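Local coordinates for aromatic amino acid exporter YddG (Starkeya novella, PDB 5I20), which exports a broad range of amino acids, including threonine, methionine, lysine and glutamate, across the bacterial inner membrane, binding them in a large central cavity, at residues A29-L38 / C195-P205. Sequence-based numbering, arbitrary orientation.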
# COMPACT_ATOMS: atom_id res chain seq x y z
N ALA A 29 12.17 12.72 -13.14
CA ALA A 29 11.02 13.22 -13.88
C ALA A 29 10.30 12.09 -14.61
O ALA A 29 9.53 12.34 -15.53
CB ALA A 29 11.46 14.29 -14.87
N VAL A 30 10.55 10.86 -14.18
CA VAL A 30 9.89 9.70 -14.78
C VAL A 30 8.43 9.64 -14.35
O VAL A 30 8.13 9.51 -13.16
CB VAL A 30 10.58 8.38 -14.41
CG1 VAL A 30 9.81 7.20 -14.97
CG2 VAL A 30 12.02 8.38 -14.90
N PRO A 31 7.51 9.73 -15.32
CA PRO A 31 6.06 9.76 -15.10
C PRO A 31 5.53 8.45 -14.51
O PRO A 31 6.12 7.39 -14.75
CB PRO A 31 5.50 10.02 -16.50
CG PRO A 31 6.55 9.52 -17.43
CD PRO A 31 7.85 9.81 -16.76
N PRO A 32 4.41 8.52 -13.76
CA PRO A 32 3.92 7.40 -12.94
C PRO A 32 3.54 6.12 -13.69
O PRO A 32 3.87 5.03 -13.21
CB PRO A 32 2.67 8.00 -12.27
CG PRO A 32 2.24 9.10 -13.17
CD PRO A 32 3.52 9.69 -13.68
N PHE A 33 2.87 6.24 -14.83
CA PHE A 33 2.39 5.05 -15.54
C PHE A 33 3.52 4.24 -16.15
O PHE A 33 3.51 3.01 -16.10
CB PHE A 33 1.38 5.44 -16.62
CG PHE A 33 -0.02 5.56 -16.12
CD1 PHE A 33 -0.69 4.46 -15.61
CD2 PHE A 33 -0.69 6.78 -16.15
CE1 PHE A 33 -1.98 4.56 -15.15
CE2 PHE A 33 -1.98 6.89 -15.69
CZ PHE A 33 -2.63 5.78 -15.18
N LEU A 34 4.50 4.92 -16.73
CA LEU A 34 5.67 4.25 -17.27
C LEU A 34 6.46 3.59 -16.14
O LEU A 34 6.95 2.48 -16.28
CB LEU A 34 6.57 5.23 -18.02
CG LEU A 34 7.80 4.60 -18.68
CD1 LEU A 34 7.38 3.60 -19.75
CD2 LEU A 34 8.72 5.66 -19.25
N LEU A 35 6.56 4.29 -15.01
CA LEU A 35 7.27 3.78 -13.85
C LEU A 35 6.56 2.56 -13.29
O LEU A 35 7.19 1.62 -12.81
CB LEU A 35 7.40 4.87 -12.78
CG LEU A 35 8.32 4.58 -11.58
CD1 LEU A 35 9.76 4.40 -12.03
CD2 LEU A 35 8.21 5.68 -10.54
N THR A 36 5.24 2.57 -13.37
CA THR A 36 4.42 1.45 -12.94
C THR A 36 4.62 0.25 -13.86
O THR A 36 4.82 -0.87 -13.40
CB THR A 36 2.92 1.83 -12.90
OG1 THR A 36 2.73 2.90 -11.95
CG2 THR A 36 2.07 0.64 -12.50
N ALA A 37 4.58 0.51 -15.17
CA ALA A 37 4.79 -0.52 -16.17
C ALA A 37 6.14 -1.21 -16.01
O ALA A 37 6.25 -2.44 -16.13
CB ALA A 37 4.68 0.08 -17.57
N LEU A 38 7.18 -0.43 -15.73
CA LEU A 38 8.52 -0.98 -15.56
C LEU A 38 8.65 -1.76 -14.25
O LEU A 38 9.18 -2.87 -14.23
CB LEU A 38 9.57 0.14 -15.62
CG LEU A 38 9.74 0.87 -16.95
CD1 LEU A 38 10.70 2.05 -16.80
CD2 LEU A 38 10.23 -0.07 -18.04
N CYS A 195 -1.64 3.16 -20.93
CA CYS A 195 -1.92 4.48 -20.37
C CYS A 195 -0.74 5.44 -20.58
O CYS A 195 -0.92 6.65 -20.64
CB CYS A 195 -2.24 4.39 -18.88
SG CYS A 195 -3.92 3.83 -18.49
N HIS A 196 0.46 4.87 -20.68
CA HIS A 196 1.66 5.66 -20.94
C HIS A 196 1.63 6.26 -22.34
O HIS A 196 1.62 7.48 -22.51
CB HIS A 196 2.91 4.81 -20.77
CG HIS A 196 4.17 5.49 -21.23
ND1 HIS A 196 4.79 6.47 -20.49
CD2 HIS A 196 4.91 5.32 -22.35
CE1 HIS A 196 5.87 6.88 -21.14
NE2 HIS A 196 5.97 6.20 -22.27
N ILE A 197 1.60 5.40 -23.35
CA ILE A 197 1.62 5.82 -24.75
C ILE A 197 0.54 6.85 -25.06
O ILE A 197 0.71 7.71 -25.92
CB ILE A 197 1.45 4.60 -25.68
CG1 ILE A 197 2.48 3.52 -25.33
CG2 ILE A 197 1.59 5.01 -27.14
CD1 ILE A 197 2.42 2.30 -26.22
N LEU A 198 -0.57 6.79 -24.32
CA LEU A 198 -1.70 7.67 -24.56
C LEU A 198 -1.60 9.03 -23.85
O LEU A 198 -1.79 10.07 -24.47
CB LEU A 198 -3.00 6.98 -24.14
CG LEU A 198 -3.79 6.25 -25.24
CD1 LEU A 198 -2.89 5.34 -26.07
CD2 LEU A 198 -4.94 5.46 -24.64
N PHE A 199 -1.31 9.01 -22.55
CA PHE A 199 -1.42 10.22 -21.74
C PHE A 199 -0.08 10.74 -21.21
O PHE A 199 -0.04 11.75 -20.52
CB PHE A 199 -2.35 9.99 -20.55
CG PHE A 199 -3.66 9.37 -20.90
CD1 PHE A 199 -4.32 9.71 -22.07
CD2 PHE A 199 -4.25 8.44 -20.06
CE1 PHE A 199 -5.53 9.13 -22.39
CE2 PHE A 199 -5.46 7.86 -20.37
CZ PHE A 199 -6.10 8.21 -21.54
N GLU A 200 1.01 10.04 -21.53
CA GLU A 200 2.27 10.30 -20.85
C GLU A 200 3.36 10.91 -21.73
O GLU A 200 3.48 10.57 -22.91
CB GLU A 200 2.80 9.00 -20.23
CG GLU A 200 3.25 9.10 -18.80
CD GLU A 200 2.12 8.88 -17.81
OE1 GLU A 200 0.94 8.98 -18.21
OE2 GLU A 200 2.42 8.61 -16.62
N PRO A 201 4.17 11.81 -21.15
CA PRO A 201 5.39 12.30 -21.78
C PRO A 201 6.48 11.23 -21.75
O PRO A 201 6.66 10.58 -20.71
CB PRO A 201 5.78 13.51 -20.93
CG PRO A 201 5.19 13.22 -19.59
CD PRO A 201 3.90 12.49 -19.87
N SER A 202 7.18 11.04 -22.86
CA SER A 202 8.16 9.97 -22.98
C SER A 202 9.47 10.28 -22.27
O SER A 202 10.47 10.60 -22.91
CB SER A 202 8.42 9.66 -24.45
OG SER A 202 9.34 8.60 -24.61
N VAL A 203 9.47 10.19 -20.94
CA VAL A 203 10.68 10.39 -20.17
C VAL A 203 11.11 9.09 -19.51
O VAL A 203 10.51 8.64 -18.53
CB VAL A 203 10.50 11.48 -19.09
CG1 VAL A 203 11.78 11.67 -18.29
CG2 VAL A 203 10.07 12.79 -19.73
N TRP A 204 12.16 8.47 -20.06
CA TRP A 204 12.65 7.19 -19.57
C TRP A 204 13.73 7.37 -18.50
O TRP A 204 14.38 8.41 -18.46
CB TRP A 204 13.18 6.36 -20.74
CG TRP A 204 12.09 5.71 -21.55
CD1 TRP A 204 11.28 6.32 -22.45
CD2 TRP A 204 11.71 4.33 -21.52
NE1 TRP A 204 10.41 5.41 -22.99
CE2 TRP A 204 10.65 4.18 -22.44
CE3 TRP A 204 12.15 3.21 -20.81
CZ2 TRP A 204 10.03 2.95 -22.66
CZ3 TRP A 204 11.54 2.00 -21.04
CH2 TRP A 204 10.49 1.87 -21.96
N PRO A 205 13.90 6.37 -17.63
CA PRO A 205 14.96 6.41 -16.62
C PRO A 205 16.34 6.51 -17.24
O PRO A 205 16.63 5.81 -18.21
CB PRO A 205 14.79 5.08 -15.87
CG PRO A 205 13.37 4.70 -16.09
CD PRO A 205 13.03 5.19 -17.46
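E200 accepts the one hydrogen bond between the two segments: F33 N donates to E200 OE2 at 3.0 Å, nearly straight at 158°, and meets the oxygen from above the carboxylate plane. P31 is the N-cap residue of helix 32-53, so F33 N lies in the first turn, where backbone N-H groups lack helical acceptors and the helix dipole would probably favour a carboxylate. The glutamate chain bends at chi2 (87°), which brings the carboxylate there, its CG 3.3 Å from P31 CB and its OE1 beside the F33 ring edge. With E200 cut back to an alanine, F33 N would probably lose its acceptor and a gap would open beside P31. The contact lies at the periplasmic side of this inverted-repeat DMT transporter, where the start of helix 32-53 runs antiparallel to the end of helix 181-199 and residues 200-205 pass alongside the start of helix 32-53. C195 CB makes a CH-pi contact over the centre of the F33 ring, 3.6 Å from the centroid, and C195 SG adds a sulfur-aromatic contact on the same face. L34, with CG trans to its N (chi1 -177°), forks between two rings: CD1 stands over the H196 face, 3.8 Å from its centroid, and CD2 over the five-membered ring of W204. Apolar contacts continue along the loop, P31 CD lying 3.9 Å from V203 CB and L38 CD1 meeting P205 CG tip to tip at 3.8 Å.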